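Side-chain contacts in Phthiocerol/phthiodiolone dimycocerosyl transferase (PDB 1Q9J), which probably catalyses the last step of phthiocerol dimycocerosate ester synthesis, transferring mycocerosyl chains from mycocerosic acid synthase onto the hydroxyls of phthiocerol and related alcohols: residues Y264-L268 and R269-A273; A313-N317 and G318-Q322. All coordinates share one frame; numbering follows the deposited sequence.

Interaction 1: Y264-L268 and R269-A273; sequences YPVDL and RFVLA
Arg269 grips Asp267 twice through a single oxygen. Its backbone N donates to Asp267 OD1 at 3.2 Å from well above the carboxylate plane, while the guanidinium NH1 reaches the same OD1 at 2.9 Å on the syn side but tilted out of that plane, as a salt bridge. The two donors approach from opposite faces of the carboxylate. On the arginine's side the acid lies at the guanidinium edge, 5° out of plane, although the two flat groups are turned 73° to each other. The Arg269 chain is extended from CG to NE, and a turn about the CD-NE bond (chi4 75°) helps bring NH1 to Asp267 OD1. The same NH1 makes a salt bridge with Asp128, a residue thought by similarity to organise the active site, and NH2 donates to Pro278 O; Arg269 thus probably helps to position Asp128. Phe270 follows, its CE1 lying 3.3 Å from Asp267 OD2, with ring and carboxylate nearly perpendicular. Its N gives a weak bond to Asp267 O, the closing bond of a type I beta turn from Asp267 to Phe270. This turn takes the chain off the end of strand 260-267, a member of the mixed sheet that also holds strand 285-292. Val271 N makes a weak bond to Leu268 O; its CG1 sits 4.0 Å from Leu268 CD2, and its CG2 is in looser touch with Val266 CG1. Leu272 N donates to the same Leu268 O at 3.0 Å, and Leu272 CG rests 3.8 Å from Leu268 CB.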
ATOM      1  N   TYR A 264       4.232  -4.089  10.394  1.00 57.29           N
ATOM      2  CA  TYR A 264       3.797  -2.950   9.599  1.00 56.51           C
ATOM      3  C   TYR A 264       4.960  -2.448   8.752  1.00 55.49           C
ATOM      4  O   TYR A 264       6.133  -2.764   9.017  1.00 53.58           O
ATOM      5  CB  TYR A 264       3.219  -1.826  10.474  1.00 53.60           C
ATOM      6  CG  TYR A 264       4.121  -1.355  11.585  1.00 56.21           C
ATOM      7  CD1 TYR A 264       4.575  -0.042  11.632  1.00 54.87           C
ATOM      8  CD2 TYR A 264       4.527  -2.225  12.588  1.00 53.56           C
ATOM      9  CE1 TYR A 264       5.415   0.390  12.649  1.00 52.80           C
ATOM     10  CE2 TYR A 264       5.363  -1.804  13.611  1.00 55.29           C
ATOM     11  CZ  TYR A 264       5.808  -0.494  13.636  1.00 56.61           C
ATOM     12  OH  TYR A 264       6.652  -0.089  14.648  1.00 57.89           O
ATOM     13  N   PRO A 265       4.649  -1.660   7.716  1.00 53.68           N
ATOM     14  CA  PRO A 265       5.661  -1.119   6.808  1.00 51.63           C
ATOM     15  C   PRO A 265       6.494   0.048   7.342  1.00 48.87           C
ATOM     16  O   PRO A 265       6.025   0.818   8.176  1.00 46.32           O
ATOM     17  CB  PRO A 265       4.827  -0.717   5.601  1.00 51.50           C
ATOM     18  CG  PRO A 265       3.567  -0.197   6.248  1.00 52.15           C
ATOM     19  CD  PRO A 265       3.292  -1.231   7.317  1.00 51.65           C
ATOM     20  N   VAL A 266       7.738   0.154   6.873  1.00 48.52           N
ATOM     21  CA  VAL A 266       8.632   1.261   7.230  1.00 48.58           C
ATOM     22  C   VAL A 266       9.386   1.663   5.970  1.00 44.69           C
ATOM     23  O   VAL A 266      10.256   0.925   5.489  1.00 40.05           O
ATOM     24  CB  VAL A 266       9.681   0.904   8.327  1.00 53.68           C
ATOM     25  CG1 VAL A 266      10.621   2.097   8.533  1.00 50.98           C
ATOM     26  CG2 VAL A 266       8.994   0.574   9.643  1.00 54.67           C
ATOM     27  N   ASP A 267       9.045   2.834   5.441  1.00 42.22           N
ATOM     28  CA  ASP A 267       9.678   3.332   4.225  1.00 43.47           C
ATOM     29  C   ASP A 267      11.151   3.668   4.480  1.00 42.34           C
ATOM     30  O   ASP A 267      11.483   4.682   5.088  1.00 42.18           O
ATOM     31  CB  ASP A 267       8.943   4.582   3.706  1.00 44.23           C
ATOM     32  CG  ASP A 267       9.151   4.809   2.212  1.00 46.79           C
ATOM     33  OD1 ASP A 267      10.085   4.199   1.632  1.00 47.44           O
ATOM     34  OD2 ASP A 267       8.391   5.603   1.615  1.00 53.43           O
ATOM     35  N   LEU A 268      12.025   2.800   4.004  1.00 39.31           N
ATOM     36  CA  LEU A 268      13.442   3.004   4.165  1.00 42.79           C
ATOM     37  C   LEU A 268      13.951   4.230   3.393  1.00 44.42           C
ATOM     38  O   LEU A 268      15.126   4.582   3.470  1.00 41.39           O
ATOM     39  CB  LEU A 268      14.200   1.738   3.730  1.00 42.25           C
ATOM     40  CG  LEU A 268      13.886   0.520   4.610  1.00 43.82           C
ATOM     41  CD1 LEU A 268      14.757  -0.668   4.251  1.00 39.76           C
ATOM     42  CD2 LEU A 268      14.104   0.899   6.064  1.00 46.77           C
ATOM     43  N   ARG A 269      13.075   4.887   2.647  1.00 46.55           N
ATOM     44  CA  ARG A 269      13.490   6.050   1.871  1.00 46.72           C
ATOM     45  C   ARG A 269      13.971   7.202   2.754  1.00 47.09           C
ATOM     46  O   ARG A 269      14.895   7.916   2.374  1.00 45.74           O
ATOM     47  CB  ARG A 269      12.345   6.531   0.980  1.00 45.81           C
ATOM     48  CG  ARG A 269      12.051   5.631  -0.208  1.00 47.60           C
ATOM     49  CD  ARG A 269      10.806   6.124  -0.977  1.00 47.74           C
ATOM     50  NE  ARG A 269      10.536   5.346  -2.192  1.00 48.68           N
ATOM     51  CZ  ARG A 269      10.016   4.117  -2.222  1.00 48.71           C
ATOM     52  NH1 ARG A 269       9.686   3.487  -1.103  1.00 46.45           N
ATOM     53  NH2 ARG A 269       9.837   3.501  -3.386  1.00 46.47           N
ATOM     54  N   PHE A 270      13.361   7.382   3.924  1.00 49.66           N
ATOM     55  CA  PHE A 270      13.771   8.451   4.830  1.00 51.61           C
ATOM     56  C   PHE A 270      14.665   7.933   5.947  1.00 50.01           C
ATOM     57  O   PHE A 270      15.118   8.697   6.797  1.00 54.07           O
ATOM     58  CB  PHE A 270      12.557   9.117   5.449  1.00 53.68           C
ATOM     59  CG  PHE A 270      11.348   9.095   4.572  1.00 60.73           C
ATOM     60  CD1 PHE A 270      10.551   7.954   4.502  1.00 61.66           C
ATOM     61  CD2 PHE A 270      10.994  10.216   3.816  1.00 60.89           C
ATOM     62  CE1 PHE A 270       9.416   7.933   3.691  1.00 64.12           C
ATOM     63  CE2 PHE A 270       9.859  10.204   3.001  1.00 61.48           C
ATOM     64  CZ  PHE A 270       9.065   9.065   2.936  1.00 60.87           C
ATOM     65  N   VAL A 271      14.912   6.632   5.927  1.00 43.81           N
ATOM     66  CA  VAL A 271      15.746   5.989   6.914  1.00 40.55           C
ATOM     67  C   VAL A 271      17.207   5.862   6.452  1.00 43.29           C
ATOM     68  O   VAL A 271      18.122   6.441   7.048  1.00 42.91           O
ATOM     69  CB  VAL A 271      15.158   4.594   7.254  1.00 34.58           C
ATOM     70  CG1 VAL A 271      16.206   3.710   7.896  1.00 30.49           C
ATOM     71  CG2 VAL A 271      13.966   4.758   8.203  1.00 30.63           C
ATOM     72  N   LEU A 272      17.403   5.112   5.374  1.00 43.94           N
ATOM     73  CA  LEU A 272      18.712   4.845   4.801  1.00 43.96           C
ATOM     74  C   LEU A 272      19.605   6.031   4.490  1.00 47.38           C
ATOM     75  O   LEU A 272      19.190   7.182   4.506  1.00 49.38           O
ATOM     76  CB  LEU A 272      18.560   4.044   3.517  1.00 47.77           C
ATOM     77  CG  LEU A 272      17.828   2.715   3.591  1.00 50.47           C
ATOM     78  CD1 LEU A 272      17.880   2.084   2.216  1.00 48.78           C
ATOM     79  CD2 LEU A 272      18.464   1.802   4.626  1.00 52.89           C
ATOM     80  N   ALA A 273      20.848   5.671   4.173  1.00 50.81           N
ATOM     81  CA  ALA A 273      21.945   6.563   3.815  1.00 50.16           C
ATOM     82  C   ALA A 273      21.449   7.568   2.788  1.00 52.72           C
ATOM     83  O   ALA A 273      20.277   7.952   2.839  1.00 60.95           O
ATOM     84  CB  ALA A 273      23.097   5.751   3.263  1.00 45.58           C
TER

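Interaction 2: A313-N317 and G318-Q322; sequences ADLAN and GVIQQ
Gln321 and Gly318 both donate to Leu315 O, in the last turn of helix 300-317. The side-chain amide of Gln321 gives the straighter bond: NE2 lies 3.0 Å from Leu315 O, in the carbonyl plane and on a lone pair, with an N-H...O angle of 171°. A bend at chi2 (90°) folds the glutamine back toward the preceding helix. Gly318 N meets Leu315 O from above the carbonyl plane, and Val319 N donates to Asp314 O at 2.8 Å. Together with the positive phi of Gly318 these backbone bonds form a Schellman motif, and the same glycine is the N-cap of helix 319-322. Around this polar centre, Ile320 CD1 packs 4.0 Å from Leu315 CD2, and its CG1 lies 3.8 Å from Asp314 CB. Val319 CB stands 4.0 Å from Asp314 OD1, an oxygen engaged in a salt bridge with Arg183. Farther out, Val319 touches Glu182. Carbonyls in the last turn of a helix lose the regular i+4 N-H partners; Leu315 O is satisfied instead by Gly318 N and the Gln321 amide, so the junction is held by polar bonds as well as apolar packing.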
ATOM      1  N   ALA A 313      13.914   1.721  18.701  1.00 47.63           N
ATOM      2  CA  ALA A 313      15.037   0.902  19.139  1.00 46.48           C
ATOM      3  C   ALA A 313      15.610   0.126  17.957  1.00 47.63           C
ATOM      4  O   ALA A 313      16.827  -0.009  17.815  1.00 46.97           O
ATOM      5  CB  ALA A 313      14.598  -0.062  20.226  1.00 43.82           C
ATOM      6  N   ASP A 314      14.720  -0.386  17.112  1.00 47.68           N
ATOM      7  CA  ASP A 314      15.144  -1.158  15.955  1.00 49.26           C
ATOM      8  C   ASP A 314      15.896  -0.291  14.960  1.00 49.76           C
ATOM      9  O   ASP A 314      16.931  -0.701  14.420  1.00 48.34           O
ATOM     10  CB  ASP A 314      13.938  -1.826  15.294  1.00 50.21           C
ATOM     11  CG  ASP A 314      13.377  -2.951  16.134  1.00 52.72           C
ATOM     12  OD1 ASP A 314      14.177  -3.541  16.905  1.00 46.67           O
ATOM     13  OD2 ASP A 314      12.156  -3.253  16.025  1.00 56.16           O
ATOM     14  N   LEU A 315      15.384   0.911  14.718  1.00 45.49           N
ATOM     15  CA  LEU A 315      16.057   1.826  13.809  1.00 48.23           C
ATOM     16  C   LEU A 315      17.455   2.137  14.354  1.00 49.92           C
ATOM     17  O   LEU A 315      18.452   2.078  13.633  1.00 51.83           O
ATOM     18  CB  LEU A 315      15.266   3.129  13.658  1.00 42.82           C
ATOM     19  CG  LEU A 315      13.945   3.051  12.896  1.00 40.47           C
ATOM     20  CD1 LEU A 315      13.355   4.415  12.823  1.00 33.93           C
ATOM     21  CD2 LEU A 315      14.167   2.477  11.514  1.00 40.47           C
ATOM     22  N   ALA A 316      17.512   2.469  15.637  1.00 49.84           N
ATOM     23  CA  ALA A 316      18.761   2.793  16.300  1.00 49.41           C
ATOM     24  C   ALA A 316      19.769   1.648  16.257  1.00 48.77           C
ATOM     25  O   ALA A 316      20.978   1.879  16.256  1.00 48.23           O
ATOM     26  CB  ALA A 316      18.484   3.192  17.744  1.00 49.28           C
ATOM     27  N   ASN A 317      19.272   0.416  16.214  1.00 47.29           N
ATOM     28  CA  ASN A 317      20.133  -0.767  16.191  1.00 47.68           C
ATOM     29  C   ASN A 317      20.366  -1.261  14.793  1.00 47.76           C
ATOM     30  O   ASN A 317      21.099  -2.228  14.588  1.00 52.42           O
ATOM     31  CB  ASN A 317      19.504  -1.878  17.015  1.00 48.19           C
ATOM     32  CG  ASN A 317      19.339  -1.481  18.453  1.00 50.26           C
ATOM     33  OD1 ASN A 317      18.475  -1.980  19.155  1.00 47.58           O
ATOM     34  ND2 ASN A 317      20.187  -0.567  18.903  1.00 52.24           N
ATOM     35  N   GLY A 318      19.730  -0.586  13.842  1.00 47.78           N
ATOM     36  CA  GLY A 318      19.859  -0.953  12.446  1.00 50.90           C
ATOM     37  C   GLY A 318      19.186  -2.265  12.097  1.00 51.58           C
ATOM     38  O   GLY A 318      19.480  -2.869  11.067  1.00 49.82           O
ATOM     39  N   VAL A 319      18.278  -2.718  12.952  1.00 51.60           N
ATOM     40  CA  VAL A 319      17.593  -3.980  12.706  1.00 54.98           C
ATOM     41  C   VAL A 319      16.765  -3.907  11.430  1.00 55.32           C
ATOM     42  O   VAL A 319      16.881  -4.757  10.545  1.00 54.67           O
ATOM     43  CB  VAL A 319      16.704  -4.362  13.921  1.00 53.46           C
ATOM     44  CG1 VAL A 319      15.710  -5.450  13.545  1.00 47.33           C
ATOM     45  CG2 VAL A 319      17.597  -4.856  15.045  1.00 50.96           C
ATOM     46  N   ILE A 320      15.941  -2.876  11.332  1.00 53.32           N
ATOM     47  CA  ILE A 320      15.114  -2.686  10.163  1.00 52.65           C
ATOM     48  C   ILE A 320      15.944  -2.479   8.898  1.00 52.92           C
ATOM     49  O   ILE A 320      15.666  -3.094   7.875  1.00 53.67           O
ATOM     50  CB  ILE A 320      14.169  -1.525  10.418  1.00 55.52           C
ATOM     51  CG1 ILE A 320      13.245  -1.941  11.574  1.00 53.82           C
ATOM     52  CG2 ILE A 320      13.416  -1.139   9.146  1.00 57.50           C
ATOM     53  CD1 ILE A 320      12.202  -0.947  11.942  1.00 56.67           C
ATOM     54  N   GLN A 321      16.978  -1.647   8.966  1.00 55.58           N
ATOM     55  CA  GLN A 321      17.817  -1.410   7.791  1.00 56.87           C
ATOM     56  C   GLN A 321      18.555  -2.656   7.294  1.00 57.62           C
ATOM     57  O   GLN A 321      18.548  -2.939   6.102  1.00 58.53           O
ATOM     58  CB  GLN A 321      18.849  -0.318   8.077  1.00 58.69           C
ATOM     59  CG  GLN A 321      18.251   0.981   8.558  1.00 61.93           C
ATOM     60  CD  GLN A 321      18.118   1.027  10.062  1.00 61.83           C
ATOM     61  OE1 GLN A 321      17.586   0.110  10.678  1.00 56.62           O
ATOM     62  NE2 GLN A 321      18.603   2.105  10.662  1.00 63.62           N
ATOM     63  N   GLN A 322      19.176  -3.396   8.208  1.00 58.35           N
ATOM     64  CA  GLN A 322      19.939  -4.585   7.859  1.00 55.78           C
ATOM     65  C   GLN A 322      19.172  -5.876   7.692  1.00 58.10           C
ATOM     66  O   GLN A 322      19.686  -6.826   7.101  1.00 61.70           O
ATOM     67  CB  GLN A 322      21.017  -4.811   8.901  1.00 51.86           C
ATOM     68  CG  GLN A 322      21.953  -3.659   8.993  1.00 56.80           C
ATOM     69  CD  GLN A 322      23.143  -3.822   8.090  1.00 52.77           C
ATOM     70  OE1 GLN A 322      23.694  -2.838   7.602  1.00 53.82           O
ATOM     71  NE2 GLN A 322      23.565  -5.069   7.874  1.00 44.26           N
TER

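In the fold
The chain first meets interaction 1, where it leaves strand 260-267 and makes a tight turn at the start of the loop that leads to strand 285-292. It then runs through that strand and along helix 300-317 to interaction 2, which closes the junction with helix 319-322. The two contacts are in series, neither enclosing nor crossing the other, yet their centres lie 10 Å apart and they touch directly. Val271 CG1 packs 3.5 Å from Gln321 CG, Leu268 CD2 meets Ile320 CG2, and Val271 also reaches Leu315. These apolar contacts join the turn beyond a sheet strand to the helix-helix junction, while the charged Asp267-Arg269 pair of interaction 1 faces Asp128 and helix 129-148.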